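Local coordinates for protein chitinase A (Pteris ryukyuensis, PDB 4RL3) that probably hydrolyses the glycosidic bonds of chitin, this chain being the family 18 catalytic domain of a LysM-containing fern class III chitinase, at residues L58-Q64 with Q113-D117; A103-T108 with L141-L145; T131-V135 with S164-L169; Y196-Y200 with V213-F217. All coordinates share one frame; numbering follows the deposited sequence.

Contact 1: residues L58-Q64 with Q113-D117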
loop_
_atom_site.group_PDB
_atom_site.type_symbol
_atom_site.label_atom_id
_atom_site.label_comp_id
_atom_site.label_asym_id
_atom_site.label_seq_id
_atom_site.Cartn_x
_atom_site.Cartn_y
_atom_site.Cartn_z
ATOM N N LEU A 58 11.133 13.119 3.565
ATOM C CA LEU A 58 9.711 13.121 3.239
ATOM C C LEU A 58 8.966 13.735 4.413
ATOM O O LEU A 58 8.332 13.057 5.219
ATOM C CB LEU A 58 9.227 11.700 2.912
ATOM C CG LEU A 58 10.013 11.036 1.765
ATOM C CD1 LEU A 58 9.708 9.554 1.597
ATOM C CD2 LEU A 58 9.790 11.751 0.441
ATOM N N THR A 59 9.112 15.045 4.523
ATOM C CA THR A 59 8.611 15.837 5.640
ATOM C C THR A 59 7.169 16.258 5.394
ATOM O O THR A 59 6.665 16.135 4.294
ATOM C CB THR A 59 9.410 17.145 5.745
ATOM O OG1 THR A 59 9.289 17.844 4.501
ATOM C CG2 THR A 59 10.884 16.875 6.040
ATOM N N PRO A 60 6.501 16.805 6.425
ATOM C CA PRO A 60 5.191 17.386 6.176
ATOM C C PRO A 60 5.229 18.459 5.077
ATOM O O PRO A 60 4.325 18.513 4.249
ATOM C CB PRO A 60 4.800 17.949 7.547
ATOM C CG PRO A 60 5.527 17.076 8.517
ATOM C CD PRO A 60 6.844 16.824 7.858
ATOM N N ALA A 61 6.261 19.299 5.068
ATOM C CA ALA A 61 6.395 20.325 4.027
ATOM C C ALA A 61 6.521 19.717 2.625
ATOM O O ALA A 61 5.972 20.264 1.669
ATOM C CB ALA A 61 7.581 21.214 4.323
ATOM N N ALA A 62 7.213 18.581 2.519
ATOM C CA ALA A 62 7.330 17.855 1.247
ATOM C C ALA A 62 5.994 17.303 0.765
ATOM O O ALA A 62 5.702 17.355 -0.426
ATOM C CB ALA A 62 8.361 16.731 1.339
ATOM N N VAL A 63 5.180 16.780 1.686
ATOM C CA VAL A 63 3.846 16.287 1.311
ATOM C C VAL A 63 2.978 17.448 0.843
ATOM O O VAL A 63 2.293 17.354 -0.184
ATOM C CB VAL A 63 3.127 15.561 2.474
ATOM C CG1 VAL A 63 1.683 15.235 2.076
ATOM C CG2 VAL A 63 3.882 14.306 2.882
ATOM N N GLN A 64 2.992 18.544 1.595
ATOM C CA GLN A 64 2.156 19.689 1.274
ATOM C C GLN A 64 2.539 20.243 -0.092
ATOM O O GLN A 64 1.672 20.572 -0.910
ATOM C CB GLN A 64 2.335 20.746 2.356
ATOM C CG GLN A 64 1.391 21.924 2.290
ATOM C CD GLN A 64 1.525 22.825 3.506
ATOM O OE1 GLN A 64 2.627 23.004 4.044
ATOM N NE2 GLN A 64 0.407 23.384 3.959
ATOM N N GLN A 113 -0.757 15.794 10.871
ATOM C CA GLN A 113 0.576 16.388 10.842
ATOM C C GLN A 113 1.181 16.402 9.446
ATOM O O GLN A 113 1.793 17.397 9.035
ATOM C CB GLN A 113 1.519 15.630 11.780
ATOM C CG GLN A 113 2.917 16.242 11.862
ATOM C CD GLN A 113 3.903 15.410 12.642
ATOM O OE1 GLN A 113 3.605 14.295 13.090
ATOM N NE2 GLN A 113 5.116 15.945 12.791
ATOM N N TYR A 114 1.032 15.283 8.740
ATOM C CA TYR A 114 1.656 15.080 7.428
ATOM C C TYR A 114 0.709 15.362 6.245
ATOM O O TYR A 114 1.105 15.176 5.095
ATOM C CB TYR A 114 2.253 13.662 7.336
ATOM C CG TYR A 114 3.616 13.589 7.994
ATOM C CD1 TYR A 114 3.738 13.498 9.365
ATOM C CD2 TYR A 114 4.787 13.629 7.229
ATOM C CE1 TYR A 114 4.978 13.474 9.971
ATOM C CE2 TYR A 114 6.034 13.592 7.825
ATOM C CZ TYR A 114 6.129 13.511 9.193
ATOM O OH TYR A 114 7.370 13.496 9.803
ATOM N N HIS A 115 -0.499 15.865 6.512
ATOM C CA HIS A 115 -1.439 16.259 5.444
ATOM C C HIS A 115 -1.825 15.051 4.581
ATOM O O HIS A 115 -1.902 15.137 3.364
ATOM C CB HIS A 115 -0.844 17.364 4.556
ATOM C CG HIS A 115 -0.034 18.371 5.303
ATOM N ND1 HIS A 115 -0.587 19.244 6.212
ATOM C CD2 HIS A 115 1.295 18.631 5.287
ATOM C CE1 HIS A 115 0.367 20.013 6.713
ATOM N NE2 HIS A 115 1.519 19.659 6.170
ATOM N N LEU A 116 -2.064 13.922 5.234
ATOM C CA LEU A 116 -2.296 12.676 4.514
ATOM C C LEU A 116 -3.772 12.459 4.189
ATOM O O LEU A 116 -4.657 13.131 4.722
ATOM C CB LEU A 116 -1.744 11.497 5.323
ATOM C CG LEU A 116 -0.272 11.611 5.724
ATOM C CD1 LEU A 116 0.170 10.397 6.524
ATOM C CD2 LEU A 116 0.628 11.781 4.513
ATOM N N ASP A 117 -4.021 11.464 3.347
ATOM C CA ASP A 117 -5.333 11.211 2.769
ATOM C C ASP A 117 -5.895 9.835 3.076
ATOM O O ASP A 117 -7.042 9.546 2.733
ATOM C CB ASP A 117 -5.230 11.363 1.252
ATOM C CG ASP A 117 -4.907 12.781 0.835
ATOM O OD1 ASP A 117 -5.825 13.620 0.948
ATOM O OD2 ASP A 117 -3.753 13.061 0.444
HETATM O O HOH W 1 3.777 21.346 6.418
#
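Pro60 sets its CG over the face of Tyr114, 3.6 Å from the centroid of the phenol ring and only 11° off the ring normal, a CH-pi contact. CD of the same proline slides toward the rim and comes within 3.3 Å of Tyr114 CE2, while Leu58 O approaches that ring in plane, at its edge. Beyond the rim Tyr114 OH is hydrogen-bonded to Asn55, and Trp53 meets the ring edge-to-face. His115, with positive phi just after helix 96-114, turns its ring toward the first turn of helix 60-69: CD2 stands 3.2 Å from Pro60 O at the imidazole edge, and Gln64 CD lies over one face. One water joins the two side chains, 2.8 Å from His115 NE2 and donating to Gln64 OE1. Val63 sends CG1 anti to its backbone N (chi1 173°), which sets that methyl against Tyr114 O and His115 O and within 4.4 Å of Leu116 CD2. Two outer helices of the TIM barrel meet here, and Val63 and Leu116 rest on Val75 of strand 73-81. Shape and dispersion thus hold these helix ends together, and the polar link between the segments runs through a single water.

Contact 2: residues A103-T108 with L141-L145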
loop_
_atom_site.group_PDB
_atom_site.type_symbol
_atom_site.label_atom_id
_atom_site.label_comp_id
_atom_site.label_asym_id
_atom_site.label_seq_id
_atom_site.Cartn_x
_atom_site.Cartn_y
_atom_site.Cartn_z
ATOM N N ALA A 103 -4.618 3.277 17.915
ATOM C CA ALA A 103 -4.375 3.319 16.474
ATOM C C ALA A 103 -5.146 4.464 15.822
ATOM O O ALA A 103 -4.589 5.230 15.030
ATOM C CB ALA A 103 -4.768 1.994 15.848
ATOM N N VAL A 104 -6.429 4.588 16.146
ATOM C CA VAL A 104 -7.247 5.657 15.566
ATOM C C VAL A 104 -6.659 7.021 15.954
ATOM O O VAL A 104 -6.507 7.898 15.095
ATOM C CB VAL A 104 -8.722 5.571 16.008
ATOM C CG1 VAL A 104 -9.507 6.799 15.543
ATOM C CG2 VAL A 104 -9.347 4.289 15.453
ATOM N N SER A 105 -6.325 7.192 17.234
ATOM C CA SER A 105 -5.824 8.475 17.724
ATOM C C SER A 105 -4.432 8.799 17.180
ATOM O O SER A 105 -4.218 9.882 16.665
ATOM C CB SER A 105 -5.831 8.530 19.250
ATOM O OG SER A 105 -5.007 7.533 19.829
ATOM N N SER A 106 -3.493 7.868 17.300
ATOM C CA SER A 106 -2.135 8.118 16.809
ATOM C C SER A 106 -2.070 8.315 15.298
ATOM O O SER A 106 -1.327 9.177 14.826
ATOM C CB SER A 106 -1.136 7.067 17.268
ATOM O OG SER A 106 -1.359 5.801 16.675
ATOM N N LEU A 107 -2.854 7.554 14.529
ATOM C CA LEU A 107 -2.858 7.758 13.075
ATOM C C LEU A 107 -3.602 9.030 12.687
ATOM O O LEU A 107 -3.221 9.696 11.733
ATOM C CB LEU A 107 -3.402 6.532 12.342
ATOM C CG LEU A 107 -2.440 5.342 12.383
ATOM C CD1 LEU A 107 -3.128 4.081 11.893
ATOM C CD2 LEU A 107 -1.183 5.608 11.568
ATOM N N THR A 108 -4.626 9.419 13.449
ATOM C CA THR A 108 -5.284 10.689 13.174
ATOM C C THR A 108 -4.282 11.821 13.363
ATOM O O THR A 108 -4.175 12.717 12.523
ATOM C CB THR A 108 -6.529 10.896 14.051
ATOM O OG1 THR A 108 -7.519 9.921 13.687
ATOM C CG2 THR A 108 -7.122 12.295 13.843
ATOM N N LEU A 141 -10.500 0.245 13.045
ATOM C CA LEU A 141 -9.607 1.360 12.729
ATOM C C LEU A 141 -10.064 2.066 11.449
ATOM O O LEU A 141 -10.235 3.282 11.427
ATOM C CB LEU A 141 -8.175 0.852 12.576
ATOM C CG LEU A 141 -7.146 1.829 12.011
ATOM C CD1 LEU A 141 -7.011 3.056 12.908
ATOM C CD2 LEU A 141 -5.811 1.139 11.833
ATOM N N ILE A 142 -10.277 1.290 10.389
ATOM C CA ILE A 142 -10.674 1.882 9.109
ATOM C C ILE A 142 -12.055 2.535 9.206
ATOM O O ILE A 142 -12.276 3.645 8.714
ATOM C CB ILE A 142 -10.658 0.839 7.970
ATOM C CG1 ILE A 142 -9.236 0.370 7.705
ATOM C CG2 ILE A 142 -11.263 1.423 6.707
ATOM C CD1 ILE A 142 -9.151 -0.856 6.812
ATOM N N THR A 143 -12.979 1.837 9.855
ATOM C CA THR A 143 -14.352 2.302 9.978
ATOM C C THR A 143 -14.396 3.624 10.741
ATOM O O THR A 143 -15.073 4.574 10.320
ATOM C CB THR A 143 -15.227 1.241 10.676
ATOM O OG1 THR A 143 -15.293 0.070 9.853
ATOM C CG2 THR A 143 -16.629 1.763 10.944
ATOM N N GLN A 144 -13.646 3.711 11.832
ATOM C CA GLN A 144 -13.594 4.952 12.602
ATOM C C GLN A 144 -12.918 6.093 11.843
ATOM O O GLN A 144 -13.392 7.228 11.893
ATOM C CB GLN A 144 -12.878 4.750 13.927
ATOM C CG GLN A 144 -13.671 3.984 14.962
ATOM C CD GLN A 144 -13.094 4.130 16.364
ATOM O OE1 GLN A 144 -12.637 5.206 16.767
ATOM N NE2 GLN A 144 -13.170 3.067 17.127
ATOM N N LEU A 145 -11.804 5.826 11.157
ATOM C CA LEU A 145 -11.146 6.898 10.414
ATOM C C LEU A 145 -12.044 7.433 9.305
ATOM O O LEU A 145 -12.011 8.633 9.030
ATOM C CB LEU A 145 -9.804 6.451 9.846
ATOM C CG LEU A 145 -8.688 6.209 10.870
ATOM C CD1 LEU A 145 -7.495 5.601 10.159
ATOM C CD2 LEU A 145 -8.260 7.468 11.611
#
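Two neighbouring outer helices of the TIM barrel, 96-114 and 131-147, pack here over strands 73-81 and 118-123. The axes of the short segments approach to 9.9 Å and cross at -54°, and the link between them along the chain passes through strand 118-123, in the beta-alpha repeat of this fold. Val104 is central. Its CG2 faces Leu141 CD1 at 3.7 Å, and its two methyls both lie near Gln144 OE1, whose side chain crosses the valine at about a right angle. CG1, on the other branch, is 4.2 Å from Leu145 CD2.

Leu141 enters between Ala103, Val104 and Leu107, in the middle of helix 96-114. Its first torsion of 170° carries CG away from its own backbone N, and from there CD1 reaches Ala103 CB at 3.8 Å while CD2 meets Leu107 CD1 at 4.0 Å, the two leucines crossing nearly perpendicularly. Beneath them, Leu141 and Leu107 both rest on Leu79 of strand 73-81, and Leu141 and Leu145 on Ile119 of strand 118-123, so the interhelical layer runs directly into the packing against the barrel wall. Among the side chains that meet, all are apolar apart from the amide of Gln144 and the hydroxyl of Thr108.

That hydroxyl is turned back to its own helix. Thr108 OG1 donates to Val104 O at 2.7 Å, and Thr108 N donates to the same oxygen from the opposite face of the carbonyl plane. With the hydroxyl held in this way, Leu145 CD2 packs against Thr108 OG1 at 3.3 Å.

Contact 3: residues T131-V135 with S164-L169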
loop_
_atom_site.group_PDB
_atom_site.type_symbol
_atom_site.label_atom_id
_atom_site.label_comp_id
_atom_site.label_asym_id
_atom_site.label_seq_id
_atom_site.Cartn_x
_atom_site.Cartn_y
_atom_site.Cartn_z
ATOM N N THR A 131 -6.749 -14.457 13.955
ATOM C CA THR A 131 -7.266 -13.764 12.792
ATOM C C THR A 131 -8.469 -12.889 13.155
ATOM O O THR A 131 -8.590 -11.768 12.660
ATOM C CB THR A 131 -7.578 -14.775 11.675
ATOM O OG1 THR A 131 -6.335 -15.345 11.244
ATOM C CG2 THR A 131 -8.315 -14.135 10.504
ATOM N N SER A 132 -9.345 -13.384 14.028
ATOM C CA SER A 132 -10.490 -12.593 14.475
ATOM C C SER A 132 -10.049 -11.299 15.156
ATOM O O SER A 132 -10.651 -10.252 14.943
ATOM C CB SER A 132 -11.378 -13.397 15.424
ATOM O OG SER A 132 -12.074 -14.420 14.728
ATOM N N THR A 133 -9.002 -11.378 15.975
ATOM C CA THR A 133 -8.485 -10.204 16.669
ATOM C C THR A 133 -7.928 -9.194 15.674
ATOM O O THR A 133 -8.250 -8.017 15.749
ATOM C CB THR A 133 -7.438 -10.582 17.722
ATOM O OG1 THR A 133 -8.084 -11.312 18.777
ATOM C CG2 THR A 133 -6.762 -9.344 18.293
ATOM N N PHE A 134 -7.116 -9.666 14.731
ATOM C CA PHE A 134 -6.573 -8.800 13.686
ATOM C C PHE A 134 -7.682 -8.104 12.893
ATOM O O PHE A 134 -7.655 -6.891 12.704
ATOM C CB PHE A 134 -5.664 -9.593 12.739
ATOM C CG PHE A 134 -5.175 -8.808 11.552
ATOM C CD1 PHE A 134 -4.276 -7.768 11.718
ATOM C CD2 PHE A 134 -5.623 -9.100 10.270
ATOM C CE1 PHE A 134 -3.830 -7.044 10.633
ATOM C CE2 PHE A 134 -5.161 -8.389 9.167
ATOM C CZ PHE A 134 -4.281 -7.344 9.358
ATOM N N VAL A 135 -8.664 -8.873 12.447
ATOM C CA VAL A 135 -9.726 -8.325 11.626
ATOM C C VAL A 135 -10.532 -7.275 12.396
ATOM O O VAL A 135 -10.861 -6.216 11.863
ATOM C CB VAL A 135 -10.637 -9.453 11.077
ATOM C CG1 VAL A 135 -11.901 -8.892 10.451
ATOM C CG2 VAL A 135 -9.873 -10.328 10.083
ATOM N N SER A 164 -5.954 -15.890 4.454
ATOM C CA SER A 164 -6.922 -16.114 5.521
ATOM C C SER A 164 -7.279 -14.814 6.247
ATOM O O SER A 164 -8.452 -14.512 6.489
ATOM C CB SER A 164 -6.375 -17.132 6.521
ATOM O OG SER A 164 -7.366 -17.436 7.483
ATOM N N GLN A 165 -6.260 -14.030 6.570
ATOM C CA GLN A 165 -6.458 -12.782 7.296
ATOM C C GLN A 165 -7.140 -11.727 6.443
ATOM O O GLN A 165 -8.115 -11.104 6.864
ATOM C CB GLN A 165 -5.131 -12.231 7.801
ATOM C CG GLN A 165 -4.532 -13.029 8.954
ATOM C CD GLN A 165 -3.747 -14.266 8.539
ATOM O OE1 GLN A 165 -3.448 -14.489 7.358
ATOM N NE2 GLN A 165 -3.405 -15.081 9.527
ATOM N N TYR A 166 -6.618 -11.493 5.248
ATOM C CA TYR A 166 -7.111 -10.372 4.457
ATOM C C TYR A 166 -8.436 -10.628 3.742
ATOM O O TYR A 166 -9.214 -9.697 3.554
ATOM C CB TYR A 166 -6.036 -9.867 3.509
ATOM C CG TYR A 166 -4.981 -9.053 4.230
ATOM C CD1 TYR A 166 -5.180 -7.695 4.487
ATOM C CD2 TYR A 166 -3.809 -9.640 4.690
ATOM C CE1 TYR A 166 -4.231 -6.946 5.155
ATOM C CE2 TYR A 166 -2.859 -8.897 5.364
ATOM C CZ TYR A 166 -3.075 -7.553 5.596
ATOM O OH TYR A 166 -2.121 -6.803 6.263
ATOM N N THR A 167 -8.715 -11.873 3.344
ATOM C CA THR A 167 -10.044 -12.144 2.787
ATOM C C THR A 167 -11.140 -12.004 3.851
ATOM O O THR A 167 -12.242 -11.534 3.563
ATOM C CB THR A 167 -10.159 -13.522 2.100
ATOM O OG1 THR A 167 -9.838 -14.573 3.029
ATOM C CG2 THR A 167 -9.272 -13.595 0.856
ATOM N N ALA A 168 -10.843 -12.415 5.082
ATOM C CA ALA A 168 -11.783 -12.232 6.185
ATOM C C ALA A 168 -12.034 -10.743 6.399
ATOM O O ALA A 168 -13.176 -10.305 6.532
ATOM C CB ALA A 168 -11.257 -12.872 7.459
ATOM N N LEU A 169 -10.951 -9.968 6.412
ATOM C CA LEU A 169 -11.045 -8.521 6.575
ATOM C C LEU A 169 -11.848 -7.885 5.439
ATOM O O LEU A 169 -12.787 -7.131 5.688
ATOM C CB LEU A 169 -9.648 -7.901 6.645
ATOM C CG LEU A 169 -9.532 -6.375 6.712
ATOM C CD1 LEU A 169 -10.326 -5.784 7.880
ATOM C CD2 LEU A 169 -8.061 -5.975 6.767
HETATM O O HOH W 2 -3.627 -15.143 12.514
HETATM O O HOH W 3 -6.508 -17.624 10.002
#
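Phe134, Val135 and Thr131 meet helix 163-173 in three different ways. Phe134 turns the edge of its ring to the face of Tyr166, a T-shaped pair with centroids 5.6 Å apart and planes at 73°. The leading atom is Phe134 CZ, 3.8 Å from Tyr166 OH. Gln165 CB also approaches the phenylalanine ring obliquely, 4.0 Å from Phe134 CD2. Val135 inserts CG2 between successive turns of the opposite helix, near Gln165 O and 3.9 Å from Ala168 CB, while CG1 leans on Leu169 CA.

Thr131 makes the polar end of the contact. Its OG1 shares one water with Gln165 NE2, which donates to that water; a second water, 2.6 Å from Thr131 OG1, is shared with Ser164 OG. Gln165 is bent at its second torsion (chi2 83°), which folds the amide back along its helix toward the threonine. Two waters therefore connect the helices at this end, where the residues are more exposed than the aromatic pair.

Around this first shell, Tyr166 OH is hydrogen-bonded to the carbonyl oxygen of Tyr123, which helps to hold the ring that receives the phenylalanine edge. Phe126 and Phe91 each meet Phe134 edge-to-face, forming an aromatic cluster. The helix segments cross at -49° with axes 9.5 Å apart. Inward, Phe134 and Tyr166 both touch Ile121 of strand 118-123, and Tyr166 and Leu169 touch Ile156 of strand 153-156, placing this pair of helices on the outside of two adjacent parallel barrel strands.

Contact 4: residues Y196-Y200 with V213-F217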
loop_
_atom_site.group_PDB
_atom_site.type_symbol
_atom_site.label_atom_id
_atom_site.label_comp_id
_atom_site.label_asym_id
_atom_site.label_seq_id
_atom_site.Cartn_x
_atom_site.Cartn_y
_atom_site.Cartn_z
ATOM N N TYR A 196 0.105 -14.080 -15.844
ATOM C CA TYR A 196 -0.216 -12.944 -14.984
ATOM C C TYR A 196 -1.705 -12.613 -15.035
ATOM O O TYR A 196 -2.329 -12.325 -14.002
ATOM C CB TYR A 196 0.602 -11.716 -15.367
ATOM C CG TYR A 196 0.515 -10.575 -14.367
ATOM C CD1 TYR A 196 -0.585 -9.718 -14.350
ATOM C CD2 TYR A 196 1.538 -10.354 -13.445
ATOM C CE1 TYR A 196 -0.660 -8.677 -13.437
ATOM C CE2 TYR A 196 1.462 -9.324 -12.515
ATOM C CZ TYR A 196 0.360 -8.489 -12.532
ATOM O OH TYR A 196 0.270 -7.446 -11.642
ATOM N N VAL A 197 -2.270 -12.614 -16.235
ATOM C CA VAL A 197 -3.697 -12.378 -16.388
ATOM C C VAL A 197 -4.483 -13.431 -15.593
ATOM O O VAL A 197 -5.439 -13.105 -14.886
ATOM C CB VAL A 197 -4.125 -12.353 -17.871
ATOM C CG1 VAL A 197 -5.629 -12.310 -18.000
ATOM C CG2 VAL A 197 -3.505 -11.153 -18.576
ATOM N N SER A 198 -4.071 -14.694 -15.687
ATOM C CA SER A 198 -4.730 -15.750 -14.914
ATOM C C SER A 198 -4.593 -15.529 -13.397
ATOM O O SER A 198 -5.564 -15.677 -12.645
ATOM C CB SER A 198 -4.163 -17.122 -15.289
ATOM O OG SER A 198 -4.421 -17.444 -16.650
ATOM N N LEU A 199 -3.398 -15.162 -12.963
ATOM C CA LEU A 199 -3.136 -14.928 -11.540
ATOM C C LEU A 199 -3.950 -13.744 -11.026
ATOM O O LEU A 199 -4.460 -13.760 -9.892
ATOM C CB LEU A 199 -1.647 -14.670 -11.305
ATOM C CG LEU A 199 -0.727 -15.858 -11.581
ATOM C CD1 LEU A 199 0.714 -15.397 -11.691
ATOM C CD2 LEU A 199 -0.877 -16.917 -10.509
ATOM N N TYR A 200 -4.069 -12.715 -11.866
ATOM C CA TYR A 200 -4.879 -11.560 -11.539
ATOM C C TYR A 200 -6.349 -11.953 -11.375
ATOM O O TYR A 200 -7.009 -11.532 -10.426
ATOM C CB TYR A 200 -4.723 -10.440 -12.593
ATOM C CG TYR A 200 -5.637 -9.287 -12.263
ATOM C CD1 TYR A 200 -6.967 -9.294 -12.678
ATOM C CD2 TYR A 200 -5.202 -8.231 -11.471
ATOM C CE1 TYR A 200 -7.824 -8.268 -12.330
ATOM C CE2 TYR A 200 -6.055 -7.204 -11.119
ATOM C CZ TYR A 200 -7.363 -7.229 -11.557
ATOM O OH TYR A 200 -8.245 -6.237 -11.193
ATOM N N VAL A 213 -9.358 -4.224 -7.280
ATOM C CA VAL A 213 -8.098 -4.950 -7.181
ATOM C C VAL A 213 -7.084 -4.403 -8.193
ATOM O O VAL A 213 -7.244 -4.555 -9.396
ATOM C CB VAL A 213 -8.296 -6.476 -7.354
ATOM C CG1 VAL A 213 -6.974 -7.203 -7.162
ATOM C CG2 VAL A 213 -9.332 -6.990 -6.358
ATOM N N LEU A 214 -6.040 -3.754 -7.680
ATOM C CA LEU A 214 -4.995 -3.177 -8.532
ATOM C C LEU A 214 -3.966 -4.219 -8.947
ATOM O O LEU A 214 -3.625 -5.102 -8.172
ATOM C CB LEU A 214 -4.292 -2.028 -7.807
ATOM C CG LEU A 214 -5.207 -0.921 -7.283
ATOM C CD1 LEU A 214 -4.378 0.078 -6.508
ATOM C CD2 LEU A 214 -5.975 -0.251 -8.404
ATOM N N ALA A 215 -3.480 -4.115 -10.184
ATOM C CA ALA A 215 -2.333 -4.885 -10.617
ATOM C C ALA A 215 -1.092 -4.244 -10.047
ATOM O O ALA A 215 -1.120 -3.087 -9.631
ATOM C CB ALA A 215 -2.256 -4.919 -12.133
ATOM N N SER A 216 0.003 -4.990 -10.020
ATOM C CA SER A 216 1.252 -4.485 -9.466
ATOM C C SER A 216 2.483 -5.233 -9.945
ATOM O O SER A 216 2.409 -6.362 -10.471
ATOM C CB SER A 216 1.221 -4.513 -7.939
ATOM O OG SER A 216 1.021 -5.828 -7.459
ATOM N N PHE A 217 3.616 -4.573 -9.756
ATOM C CA PHE A 217 4.920 -5.169 -9.942
ATOM C C PHE A 217 5.945 -4.503 -9.037
ATOM O O PHE A 217 5.687 -3.445 -8.469
ATOM C CB PHE A 217 5.356 -5.149 -11.425
ATOM C CG PHE A 217 5.377 -3.779 -12.069
ATOM C CD1 PHE A 217 6.488 -2.960 -11.956
ATOM C CD2 PHE A 217 4.299 -3.331 -12.819
ATOM C CE1 PHE A 217 6.521 -1.712 -12.563
ATOM C CE2 PHE A 217 4.323 -2.092 -13.433
ATOM C CZ PHE A 217 5.442 -1.280 -13.291
#
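Tyr200 reaches from helix 193-206 to the backbone leading into strand 215-218. From CB the chain continues to CG anti to the backbone N (chi1 177°), and the ring extends toward the strand. CD2 is the first atom to meet it, 4.5 Å from Ala215 CB; CE2 then passes Val213 CG1 at 4.1 Å, with Val213 O in the ring plane at the edge. At the tip, OH donates to Val213 O at 2.7 Å, with a C=O...donor angle of 142° and the donor tilted a little from the carbonyl plane.

One helical turn earlier Tyr196 repeats the move with a similar first torsion. Its OH passes Ala215 CB at 3.6 Å and donates to Ser216 O at 2.7 Å, with a smaller C=O...donor angle of 127°. Val229 and Ala232 of helix 226-238 pack on this ring, and Pro243 on that of Tyr200. The Ser216 side chain points the other way, its OG hydrogen-bonded to the backbone of Phe182 and Phe184.

Both phenol hydroxyls are buried, and each spends its proton on a main-chain carbonyl. The helix is thereby tied to the strand by two buried hydroxyl-to-carbonyl bonds, with apolar contacts to Val213 and Ala215 beside them.

All four contacts lie in one family 18 barrel, with centres about 15 to 17 Å from the centre of the chain. Contacts 1 and 2 share helix 96-114, and contacts 2 and 3 share helix 131-147; each successive pair has centres 18 Å apart. Contact 4 is across the barrel from contacts 1 and 2, with centres 30 and 29 Å away. A bound magnesium ion lies about 11 Å from the side chains of Tyr166 in contact 3 and Ser216 in contact 4. Strand 118-123, against which contacts 2 and 3 pack, lies in what is probably the DxxDxDxE signature of family 18 (residues 117-124), as in its relatives; Asp117 of contact 1 is its first residue.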